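Local coordinates for 7,8-dihydro-6-hydroxymethylpterin pyrophosphokinase-dihydropteroate synthase (PDB 6JWS), which probably catalyses two successive steps of folate biosynthesis, the ATP-dependent pyrophosphorylation of 6-hydroxymethyl-7,8-dihydropterin and the condensation of the resulting diphosphate with 4-aminobenzoate to 7,8-dihydropteroate, at residues I504-T508 against Y554-R558; I572-I576 against Y597-F603. The protein carries 1 engineered substitution. One frame throughout, in Å; residues are numbered along the deposited sequence.

Contact 1 (I504-T508 against Y554-R558); sequences ISACT and YLEQR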
loop_
_atom_site.group_PDB
_atom_site.type_symbol
_atom_site.label_atom_id
_atom_site.label_comp_id
_atom_site.label_asym_id
_atom_site.label_seq_id
_atom_site.Cartn_x
_atom_site.Cartn_y
_atom_site.Cartn_z
ATOM N N ILE B 504 -2.824 -22.229 19.855
ATOM C CA ILE B 504 -1.546 -21.534 19.819
ATOM C C ILE B 504 -0.364 -22.506 19.920
ATOM O O ILE B 504 0.772 -22.089 19.737
ATOM C CB ILE B 504 -1.477 -20.409 20.869
ATOM C CG1 ILE B 504 -1.536 -20.936 22.314
ATOM C CG2 ILE B 504 -2.532 -19.340 20.588
ATOM C CD1 ILE B 504 -1.074 -19.926 23.361
ATOM N N SER B 505 -0.611 -23.795 20.171
ATOM C CA SER B 505 0.461 -24.788 20.139
ATOM C C SER B 505 0.544 -25.491 18.777
ATOM O O SER B 505 1.319 -26.429 18.601
ATOM C CB SER B 505 0.360 -25.791 21.305
ATOM O OG SER B 505 -0.645 -26.791 21.083
ATOM N N ALA B 506 -0.282 -25.064 17.821
ATOM C CA ALA B 506 -0.469 -25.748 16.546
ATOM C C ALA B 506 -0.804 -27.228 16.774
ATOM O O ALA B 506 -0.382 -28.099 16.014
ATOM C CB ALA B 506 0.720 -25.544 15.624
ATOM N N CYS B 507 -1.581 -27.488 17.838
ATOM C CA CYS B 507 -2.104 -28.809 18.153
ATOM C C CYS B 507 -0.963 -29.754 18.534
ATOM O O CYS B 507 -1.059 -30.953 18.309
ATOM C CB CYS B 507 -2.872 -29.389 16.971
ATOM S SG CYS B 507 -4.298 -28.399 16.445
ATOM N N THR B 508 0.142 -29.218 19.068
ATOM C CA THR B 508 1.190 -30.075 19.588
ATOM C C THR B 508 0.995 -30.350 21.078
ATOM O O THR B 508 1.609 -31.291 21.572
ATOM C CB THR B 508 2.606 -29.516 19.362
ATOM O OG1 THR B 508 2.716 -28.258 20.032
ATOM C CG2 THR B 508 2.979 -29.367 17.902
ATOM N N TYR B 554 7.694 -24.961 9.773
ATOM C CA TYR B 554 7.002 -25.535 10.918
ATOM C C TYR B 554 5.489 -25.661 10.683
ATOM O O TYR B 554 4.923 -26.734 10.864
ATOM C CB TYR B 554 7.330 -24.726 12.174
ATOM C CG TYR B 554 6.520 -25.103 13.384
ATOM C CD1 TYR B 554 5.283 -24.509 13.618
ATOM C CD2 TYR B 554 6.996 -26.038 14.317
ATOM C CE1 TYR B 554 4.524 -24.847 14.729
ATOM C CE2 TYR B 554 6.266 -26.349 15.459
ATOM C CZ TYR B 554 5.036 -25.749 15.664
ATOM O OH TYR B 554 4.269 -26.068 16.750
ATOM N N LEU B 555 4.838 -24.573 10.269
ATOM C CA LEU B 555 3.407 -24.519 9.997
ATOM C C LEU B 555 3.004 -25.483 8.881
ATOM O O LEU B 555 1.971 -26.146 8.988
ATOM C CB LEU B 555 3.018 -23.061 9.683
ATOM C CG LEU B 555 3.162 -22.130 10.892
ATOM C CD1 LEU B 555 2.939 -20.662 10.514
ATOM C CD2 LEU B 555 2.198 -22.548 12.009
ATOM N N GLU B 556 3.828 -25.571 7.825
ATOM C CA GLU B 556 3.579 -26.484 6.718
ATOM C C GLU B 556 3.673 -27.935 7.190
ATOM O O GLU B 556 2.844 -28.768 6.800
ATOM C CB GLU B 556 4.569 -26.241 5.571
ATOM C CG GLU B 556 4.275 -24.948 4.807
ATOM C CD GLU B 556 5.313 -24.630 3.730
ATOM O OE1 GLU B 556 6.515 -24.760 4.005
ATOM O OE2 GLU B 556 4.927 -24.248 2.620
ATOM N N GLN B 557 4.655 -28.237 8.054
ATOM C CA GLN B 557 4.723 -29.577 8.626
ATOM C C GLN B 557 3.447 -29.878 9.425
ATOM O O GLN B 557 2.877 -30.957 9.294
ATOM C CB GLN B 557 6.088 -29.865 9.291
ATOM C CG GLN B 557 7.221 -30.129 8.282
ATOM C CD GLN B 557 8.670 -30.145 8.760
ATOM O OE1 GLN B 557 9.550 -29.506 8.158
ATOM N NE2 GLN B 557 8.959 -30.888 9.828
ATOM N N ARG B 558 2.942 -28.903 10.201
ATOM C CA ARG B 558 1.726 -29.137 10.977
ATOM C C ARG B 558 0.517 -29.374 10.069
ATOM O O ARG B 558 -0.308 -30.262 10.332
ATOM C CB ARG B 558 1.385 -27.977 11.924
ATOM C CG ARG B 558 2.407 -27.747 13.020
ATOM C CD ARG B 558 2.679 -29.076 13.692
ATOM N NE ARG B 558 1.609 -29.561 14.540
ATOM C CZ ARG B 558 1.525 -30.808 14.994
ATOM N NH1 ARG B 558 2.412 -31.718 14.627
ATOM N NH2 ARG B 558 0.516 -31.160 15.774
#
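Arg558 reaches from its helix to the backbone of a tight turn and grips one carbonyl oxygen side-on with two nitrogens. NE donates to Ala506 O at 2.9 Å, and NH2 of the same guanidinium gives a longer bond to that oxygen, 3.2 Å and more bent (N-H...O 136° against 155° for NE). The oxygen lies close to the guanidinium plane, at its edge. Bends at chi2 and chi3 of the arginine bring this edge round to the turn. Thr508 meets the same flat group from above: its CG2 methyl sits over the centre of one face, 3.6 Å from Arg558 CZ. Meanwhile Ala506 CB fills the angle between the arginine chain and Tyr554, 3.8 Å from Arg558 CG and 4.0 Å from Tyr554 CE1. One helical turn apart, the two helix residues also pack on each other, with Arg558 CG above the tyrosine ring near its rim.

The turn itself is type I', from Ser505 to Thr508. Ser505 O is held twice by Thr508, through the backbone N at 3.1 Å and through OG1 at 2.7 Å, the hydroxyl using a carbonyl lone pair. Ser505 OG has its own partner in Asp503.

All this joins the loop after strand 500-503 to helix 547-564. Leu528 of strand 525-529 touches Ala506, Cys507 and Arg558, while His530 meets the Tyr554 ring edge-to-face.

Contact 2 (I572-I576 against Y597-F603); sequences ILFDI and YDEYPLF. With PT1 (pteroic acid), chain I.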
loop_
_atom_site.group_PDB
_atom_site.type_symbol
_atom_site.label_atom_id
_atom_site.label_comp_id
_atom_site.label_asym_id
_atom_site.label_seq_id
_atom_site.Cartn_x
_atom_site.Cartn_y
_atom_site.Cartn_z
ATOM N N ILE B 572 -7.609 -25.011 7.216
ATOM C CA ILE B 572 -6.467 -24.830 8.104
ATOM C C ILE B 572 -5.861 -23.459 7.832
ATOM O O ILE B 572 -5.501 -23.169 6.699
ATOM C CB ILE B 572 -5.427 -25.942 7.850
ATOM C CG1 ILE B 572 -6.040 -27.324 8.105
ATOM C CG2 ILE B 572 -4.160 -25.712 8.665
ATOM C CD1 ILE B 572 -5.220 -28.475 7.587
ATOM N N LEU B 573 -5.729 -22.634 8.876
ATOM C CA LEU B 573 -5.179 -21.296 8.737
ATOM C C LEU B 573 -3.852 -21.227 9.479
ATOM O O LEU B 573 -3.649 -21.977 10.439
ATOM C CB LEU B 573 -6.208 -20.321 9.296
ATOM C CG LEU B 573 -7.571 -20.415 8.601
ATOM C CD1 LEU B 573 -8.614 -20.969 9.547
ATOM C CD2 LEU B 573 -8.000 -19.050 8.107
ATOM N N PHE B 574 -2.948 -20.369 8.980
ATOM C CA PHE B 574 -1.603 -20.222 9.513
ATOM C C PHE B 574 -1.512 -18.934 10.310
ATOM O O PHE B 574 -2.096 -17.918 9.920
ATOM C CB PHE B 574 -0.572 -20.061 8.391
ATOM C CG PHE B 574 -0.297 -21.293 7.566
ATOM C CD1 PHE B 574 -1.324 -21.978 6.940
ATOM C CD2 PHE B 574 0.995 -21.709 7.318
ATOM C CE1 PHE B 574 -1.045 -23.101 6.167
ATOM C CE2 PHE B 574 1.274 -22.845 6.575
ATOM C CZ PHE B 574 0.252 -23.548 6.009
ATOM N N ASP B 575 -0.716 -18.989 11.389
ATOM C CA ASP B 575 -0.452 -17.823 12.216
ATOM C C ASP B 575 1.014 -17.872 12.648
ATOM O O ASP B 575 1.455 -18.849 13.248
ATOM C CB ASP B 575 -1.467 -17.725 13.367
ATOM C CG ASP B 575 -1.311 -16.476 14.222
ATOM O OD1 ASP B 575 -0.286 -15.776 14.075
ATOM O OD2 ASP B 575 -2.240 -16.167 15.007
ATOM N N ILE B 576 1.759 -16.799 12.370
ATOM C CA ILE B 576 3.204 -16.736 12.579
ATOM C C ILE B 576 3.525 -16.499 14.057
ATOM O O ILE B 576 4.683 -16.605 14.456
ATOM C CB ILE B 576 3.773 -15.589 11.738
ATOM C CG1 ILE B 576 2.845 -14.383 11.912
ATOM C CG2 ILE B 576 3.845 -16.020 10.277
ATOM C CD1 ILE B 576 3.510 -13.087 11.725
ATOM N N TYR B 597 3.318 -16.151 2.712
ATOM C CA TYR B 597 2.031 -16.801 2.997
ATOM C C TYR B 597 0.971 -16.518 1.924
ATOM O O TYR B 597 -0.216 -16.740 2.169
ATOM C CB TYR B 597 1.520 -16.519 4.426
ATOM C CG TYR B 597 2.473 -17.022 5.489
ATOM C CD1 TYR B 597 2.516 -18.369 5.847
ATOM C CD2 TYR B 597 3.387 -16.172 6.092
ATOM C CE1 TYR B 597 3.428 -18.855 6.781
ATOM C CE2 TYR B 597 4.307 -16.644 7.018
ATOM C CZ TYR B 597 4.329 -17.985 7.369
ATOM O OH TYR B 597 5.242 -18.444 8.278
ATOM N N ASP B 598 1.398 -16.072 0.734
ATOM C CA ASP B 598 0.493 -15.607 -0.309
ATOM C C ASP B 598 -0.395 -16.746 -0.815
ATOM O O ASP B 598 -1.451 -16.483 -1.370
ATOM C CB ASP B 598 1.242 -14.978 -1.501
ATOM C CG ASP B 598 1.665 -13.532 -1.280
ATOM O OD1 ASP B 598 1.266 -12.932 -0.247
ATOM O OD2 ASP B 598 2.409 -13.010 -2.136
ATOM N N GLU B 599 0.029 -17.997 -0.617
ATOM C CA GLU B 599 -0.742 -19.155 -1.036
ATOM C C GLU B 599 -1.621 -19.704 0.081
ATOM O O GLU B 599 -2.342 -20.675 -0.154
ATOM C CB GLU B 599 0.199 -20.318 -1.361
ATOM C CG GLU B 599 1.254 -19.977 -2.388
ATOM C CD GLU B 599 0.671 -19.812 -3.777
ATOM O OE1 GLU B 599 0.211 -20.825 -4.350
ATOM O OE2 GLU B 599 0.663 -18.661 -4.268
ATOM N N TYR B 600 -1.535 -19.135 1.293
ATOM C CA TYR B 600 -2.135 -19.781 2.452
ATOM C C TYR B 600 -3.140 -18.864 3.132
ATOM O O TYR B 600 -2.947 -17.655 3.154
ATOM C CB TYR B 600 -1.057 -20.120 3.484
ATOM C CG TYR B 600 -0.069 -21.173 3.051
ATOM C CD1 TYR B 600 -0.455 -22.485 2.864
ATOM C CD2 TYR B 600 1.278 -20.884 2.930
ATOM C CE1 TYR B 600 0.469 -23.456 2.508
ATOM C CE2 TYR B 600 2.211 -21.841 2.577
ATOM C CZ TYR B 600 1.802 -23.130 2.342
ATOM O OH TYR B 600 2.712 -24.088 1.986
ATOM N N PRO B 601 -4.185 -19.411 3.794
ATOM C CA PRO B 601 -5.071 -18.585 4.610
ATOM C C PRO B 601 -4.239 -18.135 5.807
ATOM O O PRO B 601 -3.603 -18.955 6.467
ATOM C CB PRO B 601 -6.196 -19.543 5.036
ATOM C CG PRO B 601 -6.043 -20.775 4.137
ATOM C CD PRO B 601 -4.560 -20.839 3.812
ATOM N N LEU B 602 -4.180 -16.820 6.014
ATOM C CA LEU B 602 -3.288 -16.241 6.996
ATOM C C LEU B 602 -4.110 -15.468 8.034
ATOM O O LEU B 602 -4.926 -14.607 7.691
ATOM C CB LEU B 602 -2.292 -15.329 6.273
ATOM C CG LEU B 602 -1.294 -14.594 7.177
ATOM C CD1 LEU B 602 -0.308 -15.558 7.854
ATOM C CD2 LEU B 602 -0.530 -13.533 6.386
ATOM N N PHE B 603 -3.832 -15.774 9.305
ATOM C CA PHE B 603 -4.460 -15.233 10.496
ATOM C C PHE B 603 -3.329 -14.638 11.345
ATOM O O PHE B 603 -2.378 -15.344 11.651
ATOM C CB PHE B 603 -5.150 -16.415 11.199
ATOM C CG PHE B 603 -5.864 -16.114 12.498
ATOM C CD1 PHE B 603 -5.163 -15.661 13.609
ATOM C CD2 PHE B 603 -7.238 -16.324 12.622
ATOM C CE1 PHE B 603 -5.820 -15.380 14.804
ATOM C CE2 PHE B 603 -7.891 -16.030 13.810
ATOM C CZ PHE B 603 -7.182 -15.566 14.901
HETATM C C2 PT1 I . -2.095 -14.578 18.408
HETATM C C3 PT1 I . -2.555 -14.596 19.797
HETATM C C5 PT1 I . -3.564 -15.606 20.135
HETATM N N6 PT1 I . -2.101 -13.739 20.742
HETATM C C7 PT1 I . -3.505 -16.408 17.878
HETATM N N9 PT1 I . -3.995 -16.455 19.160
HETATM C C10 PT1 I . -2.562 -13.843 22.017
HETATM N N11 PT1 I . -3.949 -17.295 16.915
HETATM C C12 PT1 I . -3.495 -14.817 22.349
HETATM C C21 PT1 I . 3.402 -9.266 23.384
HETATM O O22 PT1 I . 3.129 -8.092 23.758
HETATM O O1 PT1 I . -1.170 -13.687 18.029
HETATM N N4 PT1 I . -2.589 -15.468 17.521
HETATM N N8 PT1 I . -3.985 -15.656 21.411
HETATM C C13 PT1 I . -2.010 -12.911 23.062
HETATM N N14 PT1 I . -0.601 -13.302 23.344
HETATM C C15 PT1 I . 0.366 -12.355 23.358
HETATM C C16 PT1 I . 1.681 -12.681 22.962
HETATM C C17 PT1 I . 0.026 -11.032 23.791
HETATM C C18 PT1 I . 2.670 -11.667 22.976
HETATM C C19 PT1 I . 1.032 -10.034 23.818
HETATM C C20 PT1 I . 2.347 -10.349 23.391
HETATM O O23 PT1 I . 4.551 -9.536 22.998
#
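Part of the pteroate pocket and the closing junction of the barrel come together here: Asp575, at the end of strand 572-575, holds the pterin end of the ligand, and Phe603 flanks it. Asp575 OD2 accepts a hydrogen bond from N11 of pteroic acid at 2.8 Å, and ring atom N4 of the ligand also lies beside this oxygen. The carboxylate carbon is anti to the backbone N (chi1 -176°), which sends the group out to the pterin, while OD1 takes the backbone N of Gly577. Phe603 turns a ring edge to the carboxylate, with its CD1 3.3 Å from Asp575 OD2, and its CE1 is 3.4 Å from N11 of the ligand. Lys609, Asn502 and Arg610 supply further hydrogen bonds to pteroic acid.

Behind the pocket the two backbones are bridged in parallel. Phe574 N donates to Pro601 O at 3.0 Å, and Phe603 N donates to Phe574 O at 2.8 Å, both nearly straight. Farther out is an aromatic cluster. The Phe574 and Tyr600 rings form an offset stack, centroids 4.2 Å apart and planes inclined by 27°; Tyr600 CB adds a CH-pi contact over the same phenylalanine ring. Tyr597 comes in obliquely from another direction, its CE1 3.8 Å from Phe574 CD2, and its phenol end meets the CG2 methyl of Ile576. On the side of the bridge away from Phe574, Pro601 CB packs against Leu573 CD2 at 3.6 Å, the two side chains crossing at about a right angle.

Such a parallel junction of neighbouring strands, with ligand-binding residues at their C-terminal ends, is characteristic of the TIM barrel, the fold of dihydropteroate synthase.

How the contacts relate
Both contacts lie in the pterin-binding TIM barrel and follow each other along the chain without nesting or crossing. Contact 1 comes first: from the loop after strand 500-503 the chain passes through strand 525-529 and enters helix 547-564, whose side returns to that loop. After the helix comes strand 572-575, where contact 2 opens; helix 584-592 then carries the chain over to the approach to strand 603-604, a beta-alpha-beta crossover between adjacent barrel strands. The two contacts meet back to back through helix 547-564, where Leu555 CB packs 3.4 Å from Phe574 CD2. That helix thus joins the loop of contact 1 to the bridged segments of contact 2.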